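Local coordinates for protein glycoside Hydrolase (Bacteroides uniformis, PDB 5TA0) that probably hydrolyses agarose-type galactans as a family 86 glycoside hydrolase, and here, as a point variant, holds a neoagaro-oligosaccharide, at residues P144-G149 with F223-T228; Y179-F184 with K234-D239; M358-N363 with E527-A532. All coordinates share one frame; numbering follows the deposited sequence. Where two conformers were deposited one is given.

In the fold
All three contacts lie off the sheet of parallel strands at the middle of the catalytic domain. Contacts 1 and 2 both use helix 219-236, their centres about 18 Å apart: contact 1 sets a buried aromatic cluster on it, contact 2 meets its C-terminal end, where burial is only partial. Loop 144-149 and helix 170-183 follow the same strand, 134-140, so both contacts join the connection after that strand to helix 219-236. Contact 3, about 32 Å from contact 1 between centres and also partly buried, joins the barrel to the C-terminal beta domains. Its chemistry changes accordingly, from ring edges and a side-chain amide to water bridges and shared carboxylates.

Contact 1 of 3, residues P144-G149 with F223-T228; sequences PFYPDG and FEFHST
Phe-225 reaches out from its helix and puts its ring among three side chains of the loop 144-149. Tyr-146 meets it edge to face: the CD1 and CE1 side of the tyrosine comes down over the centre of the phenylalanine, centroids 5.1 Å apart and planes at 71°. Phe-145 closes on the rim instead, its CE2 lying 3.6 Å from CZ of Phe-225, and these two rings meet obliquely. Pro-147 comes in from the direction opposite to Phe-225, and its CD sits 3.4 Å from CE1 of the same ring. One phenylalanine therefore serves all three neighbours; CZ of Phe-225 is the atom near all three, and the contact across the segments is wholly apolar.

Phe-225 extends with CG opposite its backbone N (chi1 172°), which carries the ring off the helix and into the loop. The loop turns sharply here: Pro-147 is the centre of an inverse gamma turn, with Asp-148 N hydrogen-bonded to Tyr-146 O at 2.9 Å. Further out, Ser-172 of helix 170-183 touches both Pro-147 and Phe-225 and gives its OG to a hydrogen bond with Phe-145 O, while Leu-92 of helix 86-94 packs on Phe-145. The result is an aromatic cluster between the loop that follows barrel strand 134-140 and helix 219-236 on the outside of the (alpha/beta) barrel.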
loop_
_atom_site.group_PDB
_atom_site.type_symbol
_atom_site.label_atom_id
_atom_site.label_comp_id
_atom_site.label_asym_id
_atom_site.label_seq_id
_atom_site.Cartn_x
_atom_site.Cartn_y
_atom_site.Cartn_z
ATOM N N PRO A 144 -22.000 -7.177 -10.747
ATOM C CA PRO A 144 -22.505 -8.541 -10.785
ATOM C C PRO A 144 -21.463 -9.583 -11.226
ATOM O O PRO A 144 -21.805 -10.703 -11.556
ATOM C CB PRO A 144 -23.659 -8.413 -11.790
ATOM C CG PRO A 144 -23.171 -7.390 -12.746
ATOM C CD PRO A 144 -22.317 -6.431 -11.978
ATOM N N PHE A 145 -20.183 -9.217 -11.203
ATOM C CA PHE A 145 -19.089 -10.096 -11.671
ATOM C C PHE A 145 -19.014 -11.420 -10.908
ATOM O O PHE A 145 -18.794 -12.472 -11.523
ATOM C CB PHE A 145 -17.747 -9.334 -11.582
ATOM C CG PHE A 145 -16.564 -10.088 -12.147
ATOM C CD1 PHE A 145 -16.446 -10.312 -13.502
ATOM C CD2 PHE A 145 -15.582 -10.570 -11.317
ATOM C CE1 PHE A 145 -15.342 -10.973 -14.027
ATOM C CE2 PHE A 145 -14.476 -11.237 -11.843
ATOM C CZ PHE A 145 -14.363 -11.443 -13.191
ATOM N N TYR A 146 -19.175 -11.401 -9.582
ATOM C CA TYR A 146 -19.145 -12.651 -8.813
ATOM C C TYR A 146 -20.456 -13.402 -9.086
ATOM O O TYR A 146 -21.514 -12.833 -8.919
ATOM C CB TYR A 146 -19.013 -12.442 -7.318
ATOM C CG TYR A 146 -18.651 -13.700 -6.575
ATOM C CD1 TYR A 146 -17.423 -14.316 -6.777
ATOM C CD2 TYR A 146 -19.525 -14.309 -5.680
ATOM C CE1 TYR A 146 -17.068 -15.465 -6.086
ATOM C CE2 TYR A 146 -19.153 -15.450 -4.978
ATOM C CZ TYR A 146 -17.923 -16.022 -5.199
ATOM O OH TYR A 146 -17.530 -17.160 -4.527
ATOM N N PRO A 147 -20.365 -14.651 -9.552
ATOM C CA PRO A 147 -21.582 -15.305 -10.058
ATOM C C PRO A 147 -22.404 -15.942 -8.945
ATOM O O PRO A 147 -22.349 -17.153 -8.737
ATOM C CB PRO A 147 -21.032 -16.301 -11.090
ATOM C CG PRO A 147 -19.656 -16.609 -10.624
ATOM C CD PRO A 147 -19.147 -15.401 -9.909
ATOM N N ASP A 148 -23.150 -15.096 -8.230
ATOM C CA ASP A 148 -24.018 -15.494 -7.113
ATOM C C ASP A 148 -25.500 -15.424 -7.475
ATOM O O ASP A 148 -26.351 -15.458 -6.596
ATOM C CB ASP A 148 -23.733 -14.628 -5.883
ATOM C CG ASP A 148 -24.036 -13.157 -6.103
ATOM O OD1 ASP A 148 -23.748 -12.342 -5.198
ATOM O OD2 ASP A 148 -24.532 -12.762 -7.183
ATOM N N GLY A 149 -25.815 -15.295 -8.764
ATOM C CA GLY A 149 -27.202 -15.175 -9.220
ATOM C C GLY A 149 -27.646 -13.727 -9.443
ATOM O O GLY A 149 -28.766 -13.508 -9.891
ATOM N N PHE A 223 -11.683 -18.309 -3.532
ATOM C CA PHE A 223 -10.268 -18.510 -3.876
ATOM C C PHE A 223 -10.089 -19.337 -5.150
ATOM O O PHE A 223 -9.261 -18.993 -6.013
ATOM C CB PHE A 223 -9.517 -19.068 -2.656
ATOM C CG PHE A 223 -9.604 -18.201 -1.445
ATOM C CD1 PHE A 223 -9.771 -16.813 -1.537
ATOM C CD2 PHE A 223 -9.521 -18.753 -0.169
ATOM C CE1 PHE A 223 -9.838 -16.029 -0.419
ATOM C CE2 PHE A 223 -9.584 -17.964 0.958
ATOM C CZ PHE A 223 -9.746 -16.587 0.837
ATOM N N GLU A 224 -10.869 -20.428 -5.276
ATOM C CA GLU A 224 -10.870 -21.250 -6.496
ATOM C C GLU A 224 -11.213 -20.372 -7.698
ATOM O O GLU A 224 -10.558 -20.461 -8.738
ATOM C CB GLU A 224 -11.876 -22.439 -6.438
ATOM C CG GLU A 224 -11.433 -23.674 -5.636
ATOM C CD GLU A 224 -12.430 -24.850 -5.612
ATOM O OE1 GLU A 224 -13.259 -24.983 -6.538
ATOM O OE2 GLU A 224 -12.372 -25.583 -4.617
ATOM N N PHE A 225 -12.241 -19.529 -7.545
ATOM C CA PHE A 225 -12.666 -18.586 -8.594
ATOM C C PHE A 225 -11.494 -17.769 -9.135
ATOM O O PHE A 225 -11.406 -17.542 -10.331
ATOM C CB PHE A 225 -13.776 -17.720 -7.993
ATOM C CG PHE A 225 -14.251 -16.550 -8.817
ATOM C CD1 PHE A 225 -15.278 -16.715 -9.732
ATOM C CD2 PHE A 225 -13.797 -15.269 -8.572
ATOM C CE1 PHE A 225 -15.777 -15.639 -10.435
ATOM C CE2 PHE A 225 -14.313 -14.196 -9.260
ATOM C CZ PHE A 225 -15.305 -14.378 -10.190
ATOM N N HIS A 226 -10.575 -17.358 -8.275
ATOM C CA HIS A 226 -9.426 -16.599 -8.733
ATOM C C HIS A 226 -8.560 -17.370 -9.742
ATOM O O HIS A 226 -8.112 -16.796 -10.725
ATOM C CB HIS A 226 -8.554 -16.128 -7.564
ATOM C CG HIS A 226 -9.072 -14.894 -6.890
ATOM N ND1 HIS A 226 -10.206 -14.862 -6.115
ATOM C CD2 HIS A 226 -8.606 -13.625 -6.905
ATOM C CE1 HIS A 226 -10.421 -13.627 -5.694
ATOM N NE2 HIS A 226 -9.451 -12.858 -6.138
ATOM N N SER A 227 -8.309 -18.649 -9.504
ATOM C CA SER A 227 -7.537 -19.448 -10.476
ATOM C C SER A 227 -8.258 -19.520 -11.814
ATOM O O SER A 227 -7.649 -19.381 -12.864
ATOM C CB SER A 227 -7.308 -20.847 -9.946
ATOM O OG SER A 227 -6.463 -20.828 -8.797
ATOM N N THR A 228 -9.578 -19.704 -11.760
ATOM C CA THR A 228 -10.358 -19.791 -12.991
ATOM C C THR A 228 -10.358 -18.464 -13.748
ATOM O O THR A 228 -10.199 -18.435 -14.973
ATOM C CB THR A 228 -11.758 -20.288 -12.663
ATOM O OG1 THR A 228 -11.629 -21.626 -12.125
ATOM C CG2 THR A 228 -12.667 -20.317 -13.910
#

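Contact 2 of 3, residues Y179-F184 with K234-D239; sequences YIKEYF and KKFNPD
Residues 179-184 and 234-239 each take in the C-terminal end of a helix, and they come closest at Lys-181 and Asn-237, whose CA atoms are 6.5 Å apart. Asn-237 is the first residue to leave helical geometry after helix 219-236, and its amide lies against the other helix. The methyl CG2 of Ile-180 rests against the amide, 3.5 Å from Asn-237 OD1 and 3.7 Å from Asn-237 CG. The same oxygen is 3.6 Å from Lys-181 CB, and although Lys-181 N is also near, the angle is too poor for a bond.

In this (alpha/beta) barrel the two helices are outer ones, following the adjacent strands 134-140 and 197-199. The amide nitrogen links them, since Asn-237 ND2 donates to Val-233 O of its own helix and to Gly-177 O of helix 170-183; these two bonds hold the amide's rotation. With CG beside its own backbone N (chi1 -50°), the asparagine can make both.

On the outer side the extended Lys-181 chain crosses Phe-236 at about a right angle. Its CD approaches the edge of the ring, 4.1 Å from Phe-236 CD2, before the chain bends at its last torsion and carries NZ away.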
loop_
_atom_site.group_PDB
_atom_site.type_symbol
_atom_site.label_atom_id
_atom_site.label_comp_id
_atom_site.label_asym_id
_atom_site.label_seq_id
_atom_site.Cartn_x
_atom_site.Cartn_y
_atom_site.Cartn_z
ATOM N N TYR A 179 -13.225 -8.667 -22.603
ATOM C CA TYR A 179 -13.256 -7.225 -22.403
ATOM C C TYR A 179 -11.875 -6.621 -22.652
ATOM O O TYR A 179 -11.726 -5.611 -23.370
ATOM C CB TYR A 179 -13.710 -6.898 -20.958
ATOM C CG TYR A 179 -13.732 -5.418 -20.666
ATOM C CD1 TYR A 179 -12.601 -4.776 -20.178
ATOM C CD2 TYR A 179 -14.862 -4.671 -20.931
ATOM C CE1 TYR A 179 -12.588 -3.403 -19.970
ATOM C CE2 TYR A 179 -14.892 -3.302 -20.681
ATOM C CZ TYR A 179 -13.753 -2.671 -20.220
ATOM O OH TYR A 179 -13.741 -1.321 -19.990
ATOM N N ILE A 180 -10.869 -7.192 -22.023
ATOM C CA ILE A 180 -9.496 -6.688 -22.120
ATOM C C ILE A 180 -9.047 -6.730 -23.585
ATOM O O ILE A 180 -8.532 -5.738 -24.121
ATOM C CB ILE A 180 -8.527 -7.465 -21.204
ATOM C CG1 ILE A 180 -8.877 -7.276 -19.722
ATOM C CG2 ILE A 180 -7.077 -7.067 -21.455
ATOM C CD1 ILE A 180 -8.360 -8.392 -18.847
ATOM N N LYS A 181 -9.300 -7.856 -24.251
ATOM C CA LYS A 181 -8.868 -8.033 -25.643
ATOM C C LYS A 181 -9.560 -7.065 -26.593
ATOM O O LYS A 181 -8.930 -6.557 -27.531
ATOM C CB LYS A 181 -9.173 -9.462 -26.043
ATOM C CG LYS A 181 -8.787 -9.799 -27.484
ATOM C CD LYS A 181 -9.023 -11.283 -27.745
ATOM C CE LYS A 181 -8.737 -11.688 -29.202
ATOM N NZ LYS A 181 -9.740 -11.174 -30.173
ATOM N N GLU A 182 -10.851 -6.818 -26.377
ATOM C CA GLU A 182 -11.678 -6.017 -27.296
ATOM C C GLU A 182 -11.508 -4.519 -27.085
ATOM O O GLU A 182 -11.451 -3.745 -28.051
ATOM C CB GLU A 182 -13.169 -6.374 -27.161
ATOM C CG GLU A 182 -13.560 -7.816 -27.506
ATOM C CD GLU A 182 -13.552 -8.160 -28.969
ATOM O OE1 GLU A 182 -13.182 -7.325 -29.819
ATOM O OE2 GLU A 182 -13.944 -9.319 -29.248
ATOM N N TYR A 183 -11.419 -4.071 -25.844
ATOM C CA TYR A 183 -11.379 -2.641 -25.577
ATOM C C TYR A 183 -9.981 -2.022 -25.761
ATOM O O TYR A 183 -9.858 -0.964 -26.383
ATOM C CB TYR A 183 -11.892 -2.352 -24.148
ATOM C CG TYR A 183 -11.684 -0.898 -23.782
ATOM C CD1 TYR A 183 -12.287 0.112 -24.524
ATOM C CD2 TYR A 183 -10.804 -0.522 -22.762
ATOM C CE1 TYR A 183 -12.053 1.442 -24.249
ATOM C CE2 TYR A 183 -10.568 0.817 -22.470
ATOM C CZ TYR A 183 -11.200 1.802 -23.226
ATOM O OH TYR A 183 -10.959 3.141 -23.013
ATOM N N PHE A 184 -8.935 -2.629 -25.225
ATOM C CA PHE A 184 -7.601 -1.975 -25.164
ATOM C C PHE A 184 -6.838 -2.123 -26.476
ATOM O O PHE A 184 -6.975 -3.120 -27.183
ATOM C CB PHE A 184 -6.776 -2.529 -24.006
ATOM C CG PHE A 184 -7.367 -2.236 -22.637
ATOM C CD1 PHE A 184 -7.203 -0.992 -22.033
ATOM C CD2 PHE A 184 -8.129 -3.202 -21.986
ATOM C CE1 PHE A 184 -7.757 -0.743 -20.782
ATOM C CE2 PHE A 184 -8.706 -2.948 -20.761
ATOM C CZ PHE A 184 -8.498 -1.724 -20.151
ATOM N N LYS A 234 -5.880 -15.031 -19.192
ATOM C CA LYS A 234 -4.652 -15.393 -19.916
ATOM C C LYS A 234 -4.938 -16.151 -21.224
ATOM O O LYS A 234 -4.157 -16.036 -22.186
ATOM C CB LYS A 234 -3.715 -16.177 -19.000
ATOM C CG LYS A 234 -3.119 -15.319 -17.881
ATOM C CD LYS A 234 -2.401 -16.162 -16.841
ATOM C CE LYS A 234 -1.947 -15.333 -15.651
ATOM N NZ LYS A 234 -0.895 -14.376 -16.048
ATOM N N LYS A 235 -6.039 -16.902 -21.287
ATOM C CA LYS A 235 -6.485 -17.521 -22.565
ATOM C C LYS A 235 -6.632 -16.451 -23.651
ATOM O O LYS A 235 -6.179 -16.628 -24.800
ATOM C CB LYS A 235 -7.811 -18.257 -22.363
ATOM C CG LYS A 235 -8.504 -18.783 -23.626
ATOM C CD LYS A 235 -9.842 -19.461 -23.295
ATOM C CE LYS A 235 -10.675 -19.715 -24.550
ATOM N NZ LYS A 235 -11.941 -20.435 -24.249
ATOM N N PHE A 236 -7.256 -15.331 -23.317
ATOM C CA PHE A 236 -7.447 -14.249 -24.260
ATOM C C PHE A 236 -6.308 -13.249 -24.347
ATOM O O PHE A 236 -6.176 -12.555 -25.346
ATOM C CB PHE A 236 -8.784 -13.539 -23.978
ATOM C CG PHE A 236 -9.976 -14.407 -24.262
ATOM C CD1 PHE A 236 -10.540 -15.179 -23.285
ATOM C CD2 PHE A 236 -10.522 -14.458 -25.545
ATOM C CE1 PHE A 236 -11.634 -15.985 -23.541
ATOM C CE2 PHE A 236 -11.602 -15.280 -25.805
ATOM C CZ PHE A 236 -12.163 -16.039 -24.819
ATOM N N ASN A 237 -5.508 -13.131 -23.283
ATOM C CA ASN A 237 -4.467 -12.097 -23.146
ATOM C C ASN A 237 -3.258 -12.720 -22.461
ATOM O O ASN A 237 -3.056 -12.577 -21.253
ATOM C CB ASN A 237 -4.985 -10.912 -22.304
ATOM C CG ASN A 237 -6.309 -10.413 -22.772
ATOM O OD1 ASN A 237 -6.406 -9.607 -23.709
ATOM N ND2 ASN A 237 -7.374 -10.926 -22.152
ATOM N N PRO A 238 -2.437 -13.484 -23.208
ATOM C CA PRO A 238 -1.413 -14.319 -22.591
ATOM C C PRO A 238 -0.404 -13.625 -21.667
ATOM O O PRO A 238 0.038 -14.229 -20.700
ATOM C CB PRO A 238 -0.695 -14.953 -23.809
ATOM C CG PRO A 238 -1.684 -14.920 -24.904
ATOM C CD PRO A 238 -2.567 -13.720 -24.662
ATOM N N ASP A 239 -0.094 -12.384 -21.944
ATOM C CA ASP A 239 0.918 -11.719 -21.120
ATOM C C ASP A 239 0.385 -10.931 -19.906
ATOM O O ASP A 239 1.179 -10.325 -19.186
ATOM C CB ASP A 239 1.801 -10.856 -22.016
ATOM C CG ASP A 239 2.563 -11.695 -23.052
ATOM O OD1 ASP A 239 3.125 -12.768 -22.684
ATOM O OD2 ASP A 239 2.576 -11.278 -24.225
#

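Contact 3 of 3, residues M358-N363 with E527-A532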
loop_
_atom_site.group_PDB
_atom_site.type_symbol
_atom_site.label_atom_id
_atom_site.label_comp_id
_atom_site.label_asym_id
_atom_site.label_seq_id
_atom_site.Cartn_x
_atom_site.Cartn_y
_atom_site.Cartn_z
ATOM N N MET A 358 7.768 1.946 1.112
ATOM C CA MET A 358 9.091 2.278 0.530
ATOM C C MET A 358 10.175 1.377 1.118
ATOM O O MET A 358 11.145 1.037 0.416
ATOM C CB MET A 358 9.396 3.757 0.763
ATOM C CG MET A 358 8.615 4.681 -0.160
ATOM S SD MET A 358 8.455 6.401 0.411
ATOM C CE MET A 358 10.158 6.921 0.344
ATOM N N GLU A 359 10.031 0.967 2.373
ATOM C CA GLU A 359 10.974 0.036 2.989
ATOM C C GLU A 359 10.960 -1.339 2.357
ATOM O O GLU A 359 11.902 -2.086 2.601
ATOM C CB GLU A 359 10.714 -0.161 4.473
ATOM C CG GLU A 359 10.933 1.046 5.315
ATOM C CD GLU A 359 10.601 0.796 6.764
ATOM O OE1 GLU A 359 11.000 -0.259 7.309
ATOM O OE2 GLU A 359 9.952 1.669 7.337
ATOM N N ARG A 360 9.884 -1.700 1.632
ATOM C CA ARG A 360 9.766 -3.005 0.946
ATOM C C ARG A 360 9.638 -2.884 -0.518
ATOM O O ARG A 360 8.969 -3.688 -1.175
ATOM C CB ARG A 360 8.466 -3.704 1.341
ATOM C CG ARG A 360 8.368 -3.917 2.766
ATOM C CD ARG A 360 7.179 -4.806 3.092
ATOM N NE ARG A 360 7.123 -4.803 4.518
ATOM C CZ ARG A 360 7.020 -5.857 5.319
ATOM N NH1 ARG A 360 6.890 -7.097 4.847
ATOM N NH2 ARG A 360 6.996 -5.638 6.627
ATOM N N THR A 361 10.258 -1.863 -1.081
ATOM C CA THR A 361 10.073 -1.544 -2.450
ATOM C C THR A 361 10.389 -2.712 -3.399
ATOM O O THR A 361 9.775 -2.834 -4.454
ATOM C CB THR A 361 10.839 -0.246 -2.808
ATOM O OG1 THR A 361 10.557 0.131 -4.151
ATOM C CG2 THR A 361 12.350 -0.392 -2.612
ATOM N N ASP A 362 11.333 -3.572 -3.036
ATOM C CA ASP A 362 11.640 -4.730 -3.879
ATOM C C ASP A 362 10.463 -5.709 -4.045
ATOM O O ASP A 362 10.393 -6.341 -5.072
ATOM C CB ASP A 362 12.864 -5.494 -3.341
ATOM C CG ASP A 362 12.682 -6.030 -1.933
ATOM O OD1 ASP A 362 11.993 -5.401 -1.108
ATOM O OD2 ASP A 362 13.295 -7.079 -1.653
ATOM N N ASN A 363 9.605 -5.820 -3.045
ATOM C CA ASN A 363 8.452 -6.748 -3.074
ATOM C C ASN A 363 7.105 -6.047 -3.111
ATOM O O ASN A 363 6.064 -6.675 -2.823
ATOM C CB ASN A 363 8.509 -7.670 -1.859
ATOM C CG ASN A 363 9.641 -8.675 -1.949
ATOM O OD1 ASN A 363 9.892 -9.253 -3.009
ATOM N ND2 ASN A 363 10.286 -8.916 -0.835
ATOM N N GLU A 527 20.722 -4.329 1.862
ATOM C CA GLU A 527 19.751 -4.963 2.753
ATOM C C GLU A 527 19.264 -6.244 2.155
ATOM O O GLU A 527 18.892 -6.280 0.975
ATOM C CB GLU A 527 18.578 -4.026 2.992
ATOM C CG GLU A 527 17.465 -4.631 3.838
ATOM C CD GLU A 527 16.263 -3.731 3.985
ATOM O OE1 GLU A 527 16.323 -2.539 3.608
ATOM O OE2 GLU A 527 15.216 -4.253 4.462
ATOM N N VAL A 528 19.275 -7.312 2.964
ATOM C CA VAL A 528 18.679 -8.588 2.575
ATOM C C VAL A 528 17.767 -9.039 3.705
ATOM O O VAL A 528 18.138 -8.961 4.888
ATOM C CB VAL A 528 19.749 -9.667 2.237
ATOM C CG1 VAL A 528 19.106 -10.916 1.709
ATOM C CG2 VAL A 528 20.713 -9.161 1.162
ATOM N N LYS A 529 16.583 -9.518 3.352
ATOM C CA LYS A 529 15.600 -10.021 4.316
ATOM C C LYS A 529 15.516 -11.535 4.220
ATOM O O LYS A 529 15.369 -12.093 3.114
ATOM C CB LYS A 529 14.250 -9.384 4.051
ATOM C CG LYS A 529 13.216 -9.690 5.095
ATOM C CD LYS A 529 11.993 -8.837 4.861
ATOM C CE LYS A 529 10.933 -9.069 5.914
ATOM N NZ LYS A 529 9.837 -8.086 5.715
ATOM N N TYR A 530 15.604 -12.196 5.374
ATOM C CA TYR A 530 15.627 -13.653 5.465
ATOM C C TYR A 530 14.434 -14.152 6.259
ATOM O O TYR A 530 14.009 -13.506 7.217
ATOM C CB TYR A 530 16.931 -14.129 6.091
ATOM C CG TYR A 530 18.151 -13.862 5.258
ATOM C CD1 TYR A 530 18.572 -14.766 4.293
ATOM C CD2 TYR A 530 18.896 -12.706 5.432
ATOM C CE1 TYR A 530 19.686 -14.516 3.498
ATOM C CE2 TYR A 530 20.037 -12.467 4.661
ATOM C CZ TYR A 530 20.413 -13.361 3.691
ATOM O OH TYR A 530 21.547 -13.132 2.933
ATOM N N TYR A 531 13.915 -15.303 5.847
ATOM C CA TYR A 531 12.721 -15.887 6.444
ATOM C C TYR A 531 13.084 -17.139 7.223
ATOM O O TYR A 531 14.093 -17.774 6.949
ATOM C CB TYR A 531 11.703 -16.188 5.336
ATOM C CG TYR A 531 11.297 -14.923 4.636
ATOM C CD1 TYR A 531 10.256 -14.146 5.119
ATOM C CD2 TYR A 531 12.003 -14.468 3.538
ATOM C CE1 TYR A 531 9.924 -12.927 4.520
ATOM C CE2 TYR A 531 11.671 -13.270 2.914
ATOM C CZ TYR A 531 10.623 -12.514 3.414
ATOM O OH TYR A 531 10.305 -11.291 2.829
ATOM N N ALA A 532 12.269 -17.476 8.197
ATOM C CA ALA A 532 12.459 -18.695 8.992
ATOM C C ALA A 532 11.908 -19.915 8.259
ATOM O O ALA A 532 11.152 -19.830 7.281
ATOM C CB ALA A 532 11.783 -18.542 10.337
HETATM O O HOH W 1 12.639 -4.519 3.726
HETATM O O HOH W 2 14.264 -0.888 3.354
HETATM O O HOH W 3 12.069 -10.678 0.654
#
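The seam between the (alpha/beta) barrel and the C-terminal beta domains runs here, where a type I beta turn from Met-358 to Thr-361, after helix 340-358, faces strand 523-538. Arg-360 and Lys-529 meet across it: the lysine ammonium stands over one face of the guanidinium, with Lys-529 NZ 3.2 Å from Arg-360 NH1. Neither donates to the other. Both positive groups turn to the same acids of helix 298-315: Asp-305 and Glu-308 each form salt bridges with both, and Glu-301 takes Arg-360 NH2. The shared acids probably balance the two positive charges. The lysine chain, extended throughout with CG opposite its backbone N (chi1 -172°), spans the distance from the strand.

Water does the rest of the joining. Each of two waters donates one hydrogen bond to Glu-359 O and another to the Glu-527 carboxylate, one to OE2 and the other to OE1, both at 2.7 Å. His-35 and Gln-638 bind that carboxylate too, which fixes its orientation. Tyr-531 OH hydrogen-bonds Glu-308 OE2. Two residues past the turn, at Asn-363, a third water lies near the plane of the Tyr-531 ring, donating to Tyr-531 OH and accepting from Asn-363 ND2, 2.9 Å from each.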